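Local coordinates for protein putative hydrolase (Acinetobacter sp. NBRC 100985, PDB 4XUK) that hydrolyses organophosphorus compounds, and probably lactones, at a two-zinc site typical of the metallo-beta-lactamase superfamily, at residues T107-D112 and E162-A167; P111-G116 and I216-H221; C115-D120 and A169-K174; P143-K148 and A155-T160; A137-D142 and H197-F202. The protein carries 2 engineered substitutions. One frame throughout, in Å; residues are numbered along the deposited sequence.

How the contacts relate
Helix 151-173 ties together three of the five contacts: from its start toward its end it packs on the loop 143-148 (contact 4), on the zinc-binding loop 107-112 (contact 1) and on 115-120 (contact 3). Contacts 3 and 4 therefore lie about 21 Å apart, centre to centre, while contact 1 is about 10 Å from contacts 2, 3 and 5. Contacts 1, 2 and 5 gather at the zinc pair, which takes all its protein ligands but His265 from 107-112, 111-116, 197-202 and 216-221. Contact 5 brings in helix 134-141, which directly precedes helix 151-173, and Tyr157 of contact 4 is hydrogen-bonded to its Phe139. Helices 134-141 and 151-173 thus pack against two ligand-bearing loops, 197-202 and 107-112.

Contact 1: T107-D112 and E162-A167; sequences THLHPD and EKIKQA. With ZN (zinc ion), chain D; ZN (zinc ion), chain C.
Ile164 of helix 151-173 rests on Leu109 in the loop that leads into helix 111-114. From a CB directed at this loop, the isoleucine continues to CG1, which stands anti to the carbonyl carbon and beside the backbone N (chi1 -69°); the next bond is extended and brings the longer branch to Leu109 O and CB. CG1 reaches the carbonyl first, with Ile164 CG1 only 3.2 Å from Leu109 O. The terminal methyl keeps beside the same oxygen, Ile164 CD1 to Leu109 O being 3.3 Å. It also packs on the root of the leucine side chain, 3.8 Å separating Ile164 CD1 from Leu109 CB. Trp140 of helix 134-141 touches both residues and extends this apolar patch.

The loop carries the HxHxDH signature of the metallo-beta-lactamase superfamily, here His108 to His113, and the two variable positions, Leu109 and Pro111, are the ones that meet the helix. The ligands turn to the metals instead. His108 NE2 binds one zinc ion at 2.3 Å, and His110 ND1 binds the same ion at 2.4 Å. Asp112 OD2 lies 2.3 Å from the other zinc. At the opposite nitrogen of its ring, His108 ND1 donates to Thr107 OG1 at 2.8 Å, with the oxygen almost exactly in the imidazole plane, which fixes the ring's rotation. Beside Ile164, the aliphatic part of Lys163 crosses the proline ring, its CD 3.8 Å from Pro111 CG. The lysine chain bends at its last torsion, and NZ leads away to a hydrogen bond with Cys79 O.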
# COMPACT_ATOMS: atom_id res chain seq x y z
N THR A 107 -18.14 9.95 11.21
CA THR A 107 -19.03 9.37 10.21
C THR A 107 -20.22 8.72 10.88
O THR A 107 -21.34 8.76 10.36
CB THR A 107 -18.30 8.34 9.32
OG1 THR A 107 -17.70 7.33 10.14
CG2 THR A 107 -17.24 9.04 8.48
N HIS A 108 -19.97 8.14 12.05
CA HIS A 108 -21.01 7.53 12.90
C HIS A 108 -20.43 7.28 14.29
O HIS A 108 -19.23 7.49 14.51
CB HIS A 108 -21.56 6.23 12.29
CG HIS A 108 -20.53 5.18 12.02
ND1 HIS A 108 -19.35 5.44 11.35
CD2 HIS A 108 -20.52 3.85 12.29
CE1 HIS A 108 -18.65 4.32 11.24
NE2 HIS A 108 -19.34 3.35 11.81
N LEU A 109 -21.26 6.79 15.20
CA LEU A 109 -20.85 6.67 16.60
C LEU A 109 -20.46 5.26 17.04
O LEU A 109 -20.39 4.99 18.24
CB LEU A 109 -21.95 7.23 17.52
CG LEU A 109 -22.24 8.73 17.40
CD1 LEU A 109 -23.46 9.12 18.23
CD2 LEU A 109 -21.04 9.53 17.85
N HIS A 110 -20.18 4.35 16.09
CA HIS A 110 -19.59 3.07 16.48
C HIS A 110 -18.28 3.35 17.22
O HIS A 110 -17.58 4.31 16.90
CB HIS A 110 -19.40 2.13 15.26
CG HIS A 110 -20.59 1.27 14.97
ND1 HIS A 110 -20.78 0.63 13.76
CD2 HIS A 110 -21.66 0.93 15.74
CE1 HIS A 110 -21.91 -0.04 13.78
NE2 HIS A 110 -22.47 0.12 14.97
N PRO A 111 -17.98 2.55 18.25
CA PRO A 111 -16.82 2.82 19.12
C PRO A 111 -15.48 2.92 18.40
O PRO A 111 -14.60 3.63 18.89
CB PRO A 111 -16.83 1.63 20.08
CG PRO A 111 -18.31 1.27 20.18
CD PRO A 111 -18.81 1.44 18.77
N ASP A 112 -15.31 2.23 17.27
CA ASP A 112 -14.03 2.29 16.57
C ASP A 112 -13.90 3.57 15.74
O ASP A 112 -12.94 3.73 14.99
CB ASP A 112 -13.82 1.03 15.73
CG ASP A 112 -14.98 0.76 14.79
OD1 ASP A 112 -16.14 0.87 15.22
OD2 ASP A 112 -14.72 0.44 13.62
N GLU A 162 -22.98 3.08 26.24
CA GLU A 162 -22.09 3.46 27.33
C GLU A 162 -20.70 3.93 26.88
O GLU A 162 -20.21 4.89 27.34
CB GLU A 162 -21.96 2.39 28.37
CG GLU A 162 -21.56 2.93 29.71
CD GLU A 162 -22.73 3.45 30.57
OE1 GLU A 162 -22.95 2.91 31.64
OE2 GLU A 162 -23.42 4.39 30.21
N LYS A 163 -20.12 3.23 25.95
CA LYS A 163 -18.82 3.64 25.41
C LYS A 163 -18.93 5.00 24.71
O LYS A 163 -18.02 5.84 24.82
CB LYS A 163 -18.30 2.61 24.41
CG LYS A 163 -18.13 1.19 24.96
CD LYS A 163 -17.86 0.23 23.80
CE LYS A 163 -17.86 -1.25 24.21
NZ LYS A 163 -16.66 -1.61 24.99
N ILE A 164 -20.02 5.20 23.99
CA ILE A 164 -20.25 6.45 23.28
C ILE A 164 -20.34 7.61 24.27
O ILE A 164 -19.71 8.64 24.09
CB ILE A 164 -21.55 6.40 22.44
CG1 ILE A 164 -21.40 5.43 21.26
CG2 ILE A 164 -21.92 7.79 21.93
CD1 ILE A 164 -22.71 5.09 20.55
N LYS A 165 -21.15 7.41 25.31
CA LYS A 165 -21.36 8.43 26.32
C LYS A 165 -20.06 8.81 27.02
O LYS A 165 -19.80 9.99 27.21
CB LYS A 165 -22.45 8.01 27.31
CG LYS A 165 -23.85 8.18 26.73
CD LYS A 165 -24.92 7.59 27.65
CE LYS A 165 -26.31 7.97 27.15
NZ LYS A 165 -27.35 7.49 28.09
N GLN A 166 -19.25 7.83 27.38
CA GLN A 166 -18.00 8.13 28.01
C GLN A 166 -17.03 8.93 27.13
O GLN A 166 -16.36 9.76 27.59
CB GLN A 166 -17.34 6.89 28.61
CG GLN A 166 -16.94 5.84 27.61
CD GLN A 166 -15.55 6.01 27.02
OE1 GLN A 166 -15.30 5.77 25.84
NE2 GLN A 166 -14.67 6.42 27.84
N ALA A 167 -17.02 8.67 25.85
CA ALA A 167 -16.10 9.37 24.97
C ALA A 167 -16.52 10.82 24.78
O ALA A 167 -15.68 11.71 24.77
CB ALA A 167 -16.04 8.67 23.63
ZN ZN D . -19.20 1.06 11.99
ZN ZN C . -16.11 0.90 11.82

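Contact 2: P111-G116 and I216-H221; sequences PDHVCG and IGDIVH. With ZN (zinc ion), chain C; ZN (zinc ion), chain D.
The two-zinc centre of the metallo-beta-lactamase fold is assembled here, where His113 and Asp112 of helix 111-114 face Asp218 in the loop after strand 211-215. Asp218 is the bridging aspartate. A single oxygen serves both metals, with Asp218 OD2 at 2.1 Å from the zinc shared with His113 and at 2.4 Å from its neighbour. From the opposite direction His113 NE2 binds the first ion at 2.0 Å, and Asp112 OD2 and His265 complete its protein ligands; His108, His110 and His197 join Asp218 on the second.

Ring and carboxylate are strongly turned against each other, their planes 73° apart. The carboxylate oxygen that does not bind metal lies obliquely to the imidazole, Asp218 OD1 coming within 2.9 Å of His113 CE1. Each CB is directed at the other segment, and CG, anti to the carbonyl carbon in both (chi1 -57° for His113, -77° for Asp218), carries the ligand atom on to the zinc. A second shell steadies them: His113 ND1 is hydrogen-bonded to Asp73, and the backbone N of Asp218 to His201 NE2. Gly217, just before the bridging residue, has a positive phi, which favours glycine.

Asp112 OD2 and Asp218 OD2 approach to 4.5 Å, a pairing of like charges that the intervening zinc probably offsets. Sharing one oxygen between the metals holds them close enough for a water or hydroxide to bridge them as well, and in related binuclear hydrolases such a bridge is the likely nucleophile.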
# COMPACT_ATOMS: atom_id res chain seq x y z
N PRO A 111 -17.98 2.55 18.25
CA PRO A 111 -16.82 2.82 19.12
C PRO A 111 -15.48 2.92 18.40
O PRO A 111 -14.60 3.63 18.89
CB PRO A 111 -16.83 1.63 20.08
CG PRO A 111 -18.31 1.27 20.18
CD PRO A 111 -18.81 1.44 18.77
N ASP A 112 -15.31 2.23 17.27
CA ASP A 112 -14.03 2.29 16.57
C ASP A 112 -13.90 3.57 15.74
O ASP A 112 -12.94 3.73 14.99
CB ASP A 112 -13.82 1.03 15.73
CG ASP A 112 -14.98 0.76 14.79
OD1 ASP A 112 -16.14 0.87 15.22
OD2 ASP A 112 -14.72 0.44 13.62
N HIS A 113 -14.85 4.47 15.89
CA HIS A 113 -14.78 5.77 15.23
C HIS A 113 -14.82 6.93 16.21
O HIS A 113 -14.15 7.95 16.00
CB HIS A 113 -15.90 5.87 14.19
CG HIS A 113 -15.84 4.78 13.18
ND1 HIS A 113 -15.34 4.96 11.92
CD2 HIS A 113 -16.14 3.46 13.28
CE1 HIS A 113 -15.36 3.81 11.27
NE2 HIS A 113 -15.86 2.89 12.07
N VAL A 114 -15.60 6.77 17.28
CA VAL A 114 -15.79 7.85 18.25
C VAL A 114 -14.89 7.76 19.50
O VAL A 114 -14.47 8.80 20.02
CB VAL A 114 -17.27 8.00 18.67
CG1 VAL A 114 -17.75 6.75 19.40
CG2 VAL A 114 -17.46 9.23 19.55
N CYS A 115 -14.60 6.55 19.98
CA CYS A 115 -13.91 6.42 21.28
C CYS A 115 -12.55 7.12 21.31
O CYS A 115 -12.13 7.65 22.35
CB CYS A 115 -13.77 4.95 21.70
SG CYS A 115 -15.26 4.25 22.43
N GLY A 116 -11.87 7.15 20.17
CA GLY A 116 -10.57 7.82 20.08
C GLY A 116 -10.55 9.31 20.38
O GLY A 116 -9.46 9.89 20.46
N ILE A 216 -15.47 8.18 3.22
CA ILE A 216 -16.71 7.41 3.06
C ILE A 216 -17.27 6.75 4.31
O ILE A 216 -18.42 6.31 4.31
CB ILE A 216 -16.56 6.31 1.98
CG1 ILE A 216 -15.46 5.31 2.35
CG2 ILE A 216 -16.27 6.93 0.63
CD1 ILE A 216 -15.54 4.00 1.56
N GLY A 217 -16.46 6.64 5.36
CA GLY A 217 -16.91 5.94 6.55
C GLY A 217 -17.13 4.47 6.26
O GLY A 217 -16.43 3.87 5.43
N ASP A 218 -18.10 3.87 6.94
CA ASP A 218 -18.28 2.43 6.91
C ASP A 218 -19.35 1.94 5.93
O ASP A 218 -20.15 1.07 6.27
CB ASP A 218 -18.63 1.93 8.31
CG ASP A 218 -17.42 1.86 9.21
OD1 ASP A 218 -16.37 2.46 8.88
OD2 ASP A 218 -17.52 1.18 10.24
N ILE A 219 -19.34 2.47 4.71
CA ILE A 219 -20.20 1.93 3.67
C ILE A 219 -19.55 0.69 3.07
O ILE A 219 -20.10 0.06 2.16
CB ILE A 219 -20.46 2.96 2.57
CG1 ILE A 219 -19.14 3.35 1.89
CG2 ILE A 219 -21.14 4.20 3.16
CD1 ILE A 219 -19.33 4.26 0.70
N VAL A 220 -18.36 0.33 3.58
CA VAL A 220 -17.68 -0.88 3.15
C VAL A 220 -16.65 -1.35 4.18
O VAL A 220 -16.03 -0.53 4.88
CB VAL A 220 -17.06 -0.71 1.72
CG1 VAL A 220 -15.74 0.07 1.78
CG2 VAL A 220 -16.87 -2.06 1.07
N HIS A 221 -16.45 -2.67 4.28
CA HIS A 221 -15.57 -3.24 5.29
C HIS A 221 -14.45 -4.12 4.73
O HIS A 221 -13.76 -4.80 5.48
CB HIS A 221 -16.37 -4.05 6.31
CG HIS A 221 -17.12 -3.21 7.28
ND1 HIS A 221 -18.18 -2.41 6.91
CD2 HIS A 221 -16.95 -3.02 8.61
CE1 HIS A 221 -18.64 -1.77 7.97
NE2 HIS A 221 -17.91 -2.12 9.01
ZN ZN C . -16.11 0.90 11.82
ZN ZN D . -19.20 1.06 11.99

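Contact 3: C115-D120 and A169-K174; sequences CGISKD and APYQAK
A buried contact, part apolar and part hydrogen-bonded, joins Tyr171 and Pro170 near the end of helix 151-173 to Ile117 and Ser118, where a short 3-10 turn passes into strand 118-119. Its polar centre is the bond from Tyr171 OH to Ile117 O, 2.6 Å long. The carbonyl oxygen lies at the ring's edge, in its plane, whereas the hydroxyl approaches the C=O at 139° and is tilted 19° from the carbonyl plane. Phe125 N is hydrogen-bonded to the same hydroxyl, which is thereby gripped twice.

The isoleucine side chain slants across the tyrosine, with Ile117 CG1 3.6 Å from Tyr171 CE1. Its terminal methyl reaches further back along the ring, Ile117 CD1 standing 3.8 Å from Tyr171 CD1. Val130 of strand 129-133 touches both residues. Ser118 OG occupies another place at the ring edge, 3.5 Å from Tyr171 CE1, and is 3.7 Å from Pro170 CG. Its hydrogen bond goes to Ala167 O, one turn back in the helix, and the side chain is set for this with OG anti to the carbonyl carbon (chi1 -61°).

The kink in the helix accounts plausibly for that bond. The backbone N atoms of Pro170 and Tyr171 make no bond to the preceding turn, and Ser118 takes up a carbonyl that the helix leaves without its usual partner, as is characteristic of a proline kink.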
# COMPACT_ATOMS: atom_id res chain seq x y z
N CYS A 115 -14.60 6.55 19.98
CA CYS A 115 -13.91 6.42 21.28
C CYS A 115 -12.55 7.12 21.31
O CYS A 115 -12.13 7.65 22.35
CB CYS A 115 -13.77 4.95 21.70
SG CYS A 115 -15.26 4.25 22.43
N GLY A 116 -11.87 7.15 20.17
CA GLY A 116 -10.57 7.82 20.08
C GLY A 116 -10.55 9.31 20.38
O GLY A 116 -9.46 9.89 20.46
N ILE A 117 -11.71 9.94 20.54
CA ILE A 117 -11.70 11.36 20.91
C ILE A 117 -11.29 11.58 22.37
O ILE A 117 -10.94 12.71 22.75
CB ILE A 117 -13.04 12.10 20.60
CG1 ILE A 117 -14.19 11.60 21.49
CG2 ILE A 117 -13.40 11.97 19.12
CD1 ILE A 117 -15.55 12.27 21.20
N SER A 118 -11.33 10.52 23.17
CA SER A 118 -11.01 10.61 24.59
C SER A 118 -10.16 9.43 25.02
O SER A 118 -10.10 8.41 24.32
CB SER A 118 -12.30 10.64 25.42
OG SER A 118 -13.10 11.76 25.09
N LYS A 119 -9.51 9.55 26.17
CA LYS A 119 -8.76 8.44 26.75
C LYS A 119 -8.74 8.61 28.26
O LYS A 119 -8.53 9.72 28.73
CB LYS A 119 -7.31 8.43 26.24
CG LYS A 119 -6.50 7.22 26.72
CD LYS A 119 -6.92 5.93 26.00
CE LYS A 119 -6.09 4.74 26.51
NZ LYS A 119 -6.12 3.57 25.59
N ASP A 120 -8.97 7.53 28.99
CA ASP A 120 -9.08 7.59 30.45
C ASP A 120 -10.15 8.61 30.85
O ASP A 120 -10.03 9.25 31.90
CB ASP A 120 -7.73 7.97 31.10
CG ASP A 120 -6.72 6.83 31.10
OD1 ASP A 120 -6.91 5.83 30.37
OD2 ASP A 120 -5.72 6.94 31.84
N ALA A 169 -18.75 12.70 26.63
CA ALA A 169 -18.97 13.45 27.87
C ALA A 169 -18.01 14.64 28.08
O ALA A 169 -18.47 15.74 28.42
CB ALA A 169 -18.97 12.51 29.08
N PRO A 170 -16.68 14.43 27.90
CA PRO A 170 -15.75 15.55 28.08
C PRO A 170 -16.00 16.67 27.07
O PRO A 170 -15.69 17.82 27.38
CB PRO A 170 -14.38 14.91 27.81
CG PRO A 170 -14.56 13.47 28.07
CD PRO A 170 -15.96 13.17 27.63
N TYR A 171 -16.53 16.35 25.89
CA TYR A 171 -16.77 17.39 24.90
C TYR A 171 -18.10 18.10 25.15
O TYR A 171 -18.19 19.32 25.02
CB TYR A 171 -16.68 16.84 23.48
CG TYR A 171 -15.28 16.39 23.12
CD1 TYR A 171 -14.81 15.14 23.52
CD2 TYR A 171 -14.42 17.23 22.42
CE1 TYR A 171 -13.50 14.73 23.21
CE2 TYR A 171 -13.13 16.82 22.09
CZ TYR A 171 -12.68 15.58 22.50
OH TYR A 171 -11.39 15.18 22.19
N GLN A 172 -19.13 17.33 25.52
CA GLN A 172 -20.40 17.92 25.96
C GLN A 172 -20.19 18.90 27.12
O GLN A 172 -20.76 19.99 27.13
CB GLN A 172 -21.38 16.82 26.36
CG GLN A 172 -21.97 16.04 25.18
CD GLN A 172 -22.82 14.88 25.65
OE1 GLN A 172 -22.43 14.14 26.56
NE2 GLN A 172 -24.01 14.73 25.08
N ALA A 173 -19.36 18.50 28.08
CA ALA A 173 -19.04 19.37 29.22
C ALA A 173 -18.47 20.73 28.81
O ALA A 173 -18.66 21.73 29.51
CB ALA A 173 -18.10 18.66 30.16
N LYS A 174 -17.77 20.78 27.68
CA LYS A 174 -17.19 22.03 27.18
C LYS A 174 -18.05 22.68 26.11
O LYS A 174 -17.62 23.66 25.49
CB LYS A 174 -15.79 21.78 26.61
CG LYS A 174 -14.74 21.41 27.66
CD LYS A 174 -13.73 22.54 27.84
CE LYS A 174 -12.55 22.09 28.69
NZ LYS A 174 -11.38 23.01 28.54

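Contact 4: P143-K148 and A155-T160; sequences PKQAAK and ANYLGT
Gln145 and Tyr157 both carry CG anti to the backbone N (chi1 -176° and 171°), and with CB of each directed at the other segment, these torsions let the glutamine methylenes and the tyrosine ring cross at about a right angle. The glutamine then bends at its second torsion, which takes the amide away from the helix and leaves the methylenes to make the contact. Gln145 CB sits 3.1 Å from Tyr157 OH, a tight approach, and Gln145 CG is 3.4 Å from the same oxygen. The amide and ring planes are 68° apart.

Beside them Ala146 fills the angle between two side chains of the helix. Its methyl lies 4.0 Å from Tyr157 CE2, measured from Ala146 CB, and is closer to the leucine, with Ala146 CB 3.5 Å from Leu158 CD1. The tyrosine hydroxyl, close to the Gln145 methylenes, is hydrogen-bonded to Phe139 O of the preceding helix, with a weak second bond to Asp142 O.

The loop 143-148 links helix 134-141 to helix 151-173 and folds back on the latter's early turns. Between these helices the Tyr157 ring meets Phe139 edge-to-face and lies nearly parallel to Trp140, so one ring of helix 151-173 touches both the loop and helix 134-141.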
# COMPACT_ATOMS: atom_id res chain seq x y z
N PRO A 143 -32.87 7.33 25.33
CA PRO A 143 -33.17 6.31 26.34
C PRO A 143 -34.36 5.43 26.01
O PRO A 143 -34.55 4.47 26.67
CB PRO A 143 -33.47 7.13 27.57
CG PRO A 143 -33.88 8.43 27.05
CD PRO A 143 -33.03 8.67 25.87
N LYS A 144 -35.05 5.74 24.94
CA LYS A 144 -36.23 5.03 24.53
C LYS A 144 -35.98 4.10 23.41
O LYS A 144 -36.78 3.30 23.09
CB LYS A 144 -37.30 6.01 24.10
CG LYS A 144 -38.29 6.34 25.19
CD LYS A 144 -38.22 7.79 25.56
CE LYS A 144 -39.26 8.60 24.84
NZ LYS A 144 -39.37 8.24 23.43
N GLN A 145 -34.83 4.21 22.82
CA GLN A 145 -34.51 3.45 21.63
C GLN A 145 -34.33 1.95 21.92
O GLN A 145 -34.62 1.10 21.08
CB GLN A 145 -33.25 4.02 20.98
CG GLN A 145 -32.88 3.37 19.68
CD GLN A 145 -33.96 3.49 18.64
OE1 GLN A 145 -34.38 2.50 18.05
NE2 GLN A 145 -34.42 4.72 18.40
N ALA A 146 -33.86 1.65 23.13
CA ALA A 146 -33.51 0.28 23.50
C ALA A 146 -34.71 -0.67 23.46
O ALA A 146 -34.55 -1.84 23.16
CB ALA A 146 -32.86 0.26 24.87
N ALA A 147 -35.90 -0.16 23.78
CA ALA A 147 -37.11 -0.99 23.73
C ALA A 147 -37.59 -1.16 22.29
O ALA A 147 -38.32 -2.10 21.98
CB ALA A 147 -38.20 -0.40 24.60
N LYS A 148 -37.17 -0.24 21.41
CA LYS A 148 -37.58 -0.24 20.01
C LYS A 148 -36.82 -1.24 19.14
O LYS A 148 -37.09 -1.37 17.94
CB LYS A 148 -37.44 1.16 19.41
CG LYS A 148 -38.26 2.24 20.10
CD LYS A 148 -38.15 3.57 19.36
CE LYS A 148 -38.89 4.69 20.09
NZ LYS A 148 -38.69 6.01 19.43
N ALA A 155 -28.66 -5.84 24.23
CA ALA A 155 -27.43 -5.86 25.00
C ALA A 155 -26.30 -5.15 24.29
O ALA A 155 -25.64 -4.35 24.86
CB ALA A 155 -27.01 -7.28 25.28
N ASN A 156 -26.09 -5.47 23.04
CA ASN A 156 -25.05 -4.81 22.26
C ASN A 156 -25.26 -3.30 22.20
O ASN A 156 -24.32 -2.54 22.42
CB ASN A 156 -24.96 -5.40 20.85
CG ASN A 156 -23.86 -4.76 20.03
OD1 ASN A 156 -22.67 -5.00 20.27
ND2 ASN A 156 -24.24 -3.96 19.04
N TYR A 157 -26.48 -2.87 21.92
CA TYR A 157 -26.80 -1.45 21.82
C TYR A 157 -26.45 -0.70 23.11
O TYR A 157 -25.72 0.29 23.09
CB TYR A 157 -28.29 -1.28 21.47
CG TYR A 157 -28.80 0.14 21.55
CD1 TYR A 157 -28.64 1.02 20.48
CD2 TYR A 157 -29.46 0.61 22.68
CE1 TYR A 157 -29.11 2.31 20.53
CE2 TYR A 157 -29.93 1.91 22.75
CZ TYR A 157 -29.75 2.75 21.67
OH TYR A 157 -30.22 4.03 21.73
N LEU A 158 -26.92 -1.22 24.23
CA LEU A 158 -26.70 -0.62 25.52
C LEU A 158 -25.22 -0.53 25.85
O LEU A 158 -24.74 0.41 26.39
CB LEU A 158 -27.42 -1.41 26.59
CG LEU A 158 -28.77 -0.97 27.17
CD1 LEU A 158 -29.68 -0.20 26.26
CD2 LEU A 158 -29.53 -2.05 27.90
N GLY A 159 -24.53 -1.58 25.48
CA GLY A 159 -23.10 -1.64 25.69
C GLY A 159 -22.36 -0.58 24.90
O GLY A 159 -21.50 0.12 25.45
N THR A 160 -22.67 -0.45 23.61
CA THR A 160 -22.01 0.62 22.87
C THR A 160 -22.49 2.01 23.26
O THR A 160 -21.69 2.95 23.26
CB THR A 160 -21.91 0.40 21.32
OG1 THR A 160 -22.57 1.47 20.62
CG2 THR A 160 -22.45 -0.93 20.90

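Contact 5: A137-D142 and H197-F202; sequences ASFWLD and HTPGHF. With ZN (zinc ion), chain D.
The ring of Phe139 receives Pro199 over one face and has Trp140 CD1 at its edge, in plane. The proline contact is a CH-pi interaction: Pro199 CG stands 3.6 Å from the centroid of the Phe139 ring, 16° off the normal and displaced toward the rim. The neighbouring methylene joins in, Pro199 CD being 3.7 Å from Phe139 CD2. In turn the phenylalanine rises over the indole, its CE2 above the centre of Trp140 at 3.5 Å from the plane. At the indole's own edge lies a methyl group, with Thr198 CG2 4.5 Å from Trp140 CZ2. With CG anti to the backbone N (chi1 170°), the Phe139 ring is carried out to the proline.

Polar atoms of both segments converge on Glu136, whose carboxylate is hydrogen-bonded to Trp140 NE1 through one oxygen and to Thr198 OG1 through the other. Thr198 to His201 form a type I beta turn, closed by His201 N to Thr198 O at 3.3 Å, with Pro199 in its second position. The residue just before the turn is a metal ligand, His197 NE2 binding zinc at 2.2 Å, while its ND1 is held by Asp237.

Thus the end of helix 134-141 covers the metal-binding loop that precedes strand 202-208. On the indole face away from Phe139, Trp140 meets Thr160 and Ile164 of helix 151-173; it also touches Val161 of that helix and Leu109 in the loop before helix 111-114.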
# COMPACT_ATOMS: atom_id res chain seq x y z
N ALA A 137 -26.87 10.85 16.39
CA ALA A 137 -26.92 11.13 17.82
C ALA A 137 -28.29 10.73 18.38
O ALA A 137 -28.39 10.19 19.49
CB ALA A 137 -26.64 12.59 18.08
N SER A 138 -29.34 11.01 17.62
CA SER A 138 -30.69 10.64 18.05
C SER A 138 -30.84 9.15 18.32
O SER A 138 -31.41 8.75 19.34
CB SER A 138 -31.73 11.09 17.03
OG SER A 138 -31.90 12.49 17.07
N PHE A 139 -30.31 8.32 17.43
CA PHE A 139 -30.42 6.88 17.58
C PHE A 139 -29.67 6.35 18.79
O PHE A 139 -30.17 5.49 19.52
CB PHE A 139 -29.93 6.16 16.32
CG PHE A 139 -29.80 4.67 16.47
CD1 PHE A 139 -30.92 3.85 16.45
CD2 PHE A 139 -28.55 4.09 16.62
CE1 PHE A 139 -30.80 2.48 16.57
CE2 PHE A 139 -28.42 2.71 16.76
CZ PHE A 139 -29.55 1.90 16.73
N TRP A 140 -28.45 6.85 19.01
CA TRP A 140 -27.61 6.32 20.08
C TRP A 140 -27.83 6.93 21.47
O TRP A 140 -27.42 6.34 22.47
CB TRP A 140 -26.13 6.49 19.72
CG TRP A 140 -25.69 5.64 18.58
CD1 TRP A 140 -25.40 6.05 17.31
CD2 TRP A 140 -25.49 4.22 18.60
NE1 TRP A 140 -25.03 4.97 16.54
CE2 TRP A 140 -25.08 3.84 17.31
CE3 TRP A 140 -25.62 3.24 19.58
CZ2 TRP A 140 -24.79 2.51 16.98
CZ3 TRP A 140 -25.34 1.92 19.25
CH2 TRP A 140 -24.94 1.57 17.97
N LEU A 141 -28.46 8.10 21.53
CA LEU A 141 -28.54 8.84 22.80
C LEU A 141 -29.97 8.99 23.34
O LEU A 141 -30.19 9.69 24.34
CB LEU A 141 -27.84 10.20 22.67
CG LEU A 141 -26.35 10.11 22.30
CD1 LEU A 141 -25.70 11.49 22.06
CD2 LEU A 141 -25.58 9.36 23.36
N ASP A 142 -30.92 8.32 22.71
CA ASP A 142 -32.31 8.28 23.20
C ASP A 142 -32.52 7.06 24.10
O ASP A 142 -32.36 5.93 23.65
CB ASP A 142 -33.28 8.25 22.02
CG ASP A 142 -34.75 8.12 22.44
OD1 ASP A 142 -35.08 8.28 23.63
OD2 ASP A 142 -35.58 7.85 21.54
N HIS A 197 -25.66 1.44 7.44
CA HIS A 197 -24.73 0.86 8.40
C HIS A 197 -25.12 1.26 9.82
O HIS A 197 -25.10 0.43 10.73
CB HIS A 197 -23.31 1.32 8.10
CG HIS A 197 -22.29 0.80 9.06
ND1 HIS A 197 -21.98 -0.54 9.17
CD2 HIS A 197 -21.50 1.44 9.95
CE1 HIS A 197 -21.04 -0.69 10.09
NE2 HIS A 197 -20.74 0.49 10.57
N THR A 198 -25.47 2.53 10.00
CA THR A 198 -26.14 3.00 11.22
C THR A 198 -27.20 3.97 10.75
O THR A 198 -27.12 4.48 9.64
CB THR A 198 -25.18 3.74 12.19
OG1 THR A 198 -24.75 4.96 11.60
CG2 THR A 198 -23.98 2.87 12.57
N PRO A 199 -28.20 4.25 11.61
CA PRO A 199 -29.31 5.08 11.11
C PRO A 199 -28.90 6.50 10.71
O PRO A 199 -29.63 7.12 9.92
CB PRO A 199 -30.29 5.08 12.29
CG PRO A 199 -30.00 3.80 13.02
CD PRO A 199 -28.51 3.64 12.92
N GLY A 200 -27.78 7.00 11.21
CA GLY A 200 -27.35 8.35 10.88
C GLY A 200 -25.94 8.41 10.32
O GLY A 200 -25.24 9.42 10.48
N HIS A 201 -25.53 7.34 9.64
CA HIS A 201 -24.20 7.29 9.05
C HIS A 201 -24.10 8.33 7.94
O HIS A 201 -24.97 8.39 7.07
CB HIS A 201 -23.90 5.90 8.50
CG HIS A 201 -22.48 5.72 8.07
ND1 HIS A 201 -22.00 6.16 6.85
CD2 HIS A 201 -21.42 5.15 8.70
CE1 HIS A 201 -20.71 5.87 6.75
NE2 HIS A 201 -20.34 5.26 7.86
N PHE A 202 -23.06 9.15 8.00
CA PHE A 202 -22.81 10.14 6.96
C PHE A 202 -21.38 10.03 6.46
O PHE A 202 -20.47 9.62 7.19
CB PHE A 202 -22.97 11.56 7.52
CG PHE A 202 -24.36 12.14 7.35
CD1 PHE A 202 -25.44 11.61 8.04
CD2 PHE A 202 -24.57 13.26 6.55
CE1 PHE A 202 -26.72 12.16 7.91
CE2 PHE A 202 -25.84 13.81 6.41
CZ PHE A 202 -26.91 13.26 7.09
ZN ZN D . -19.20 1.06 11.99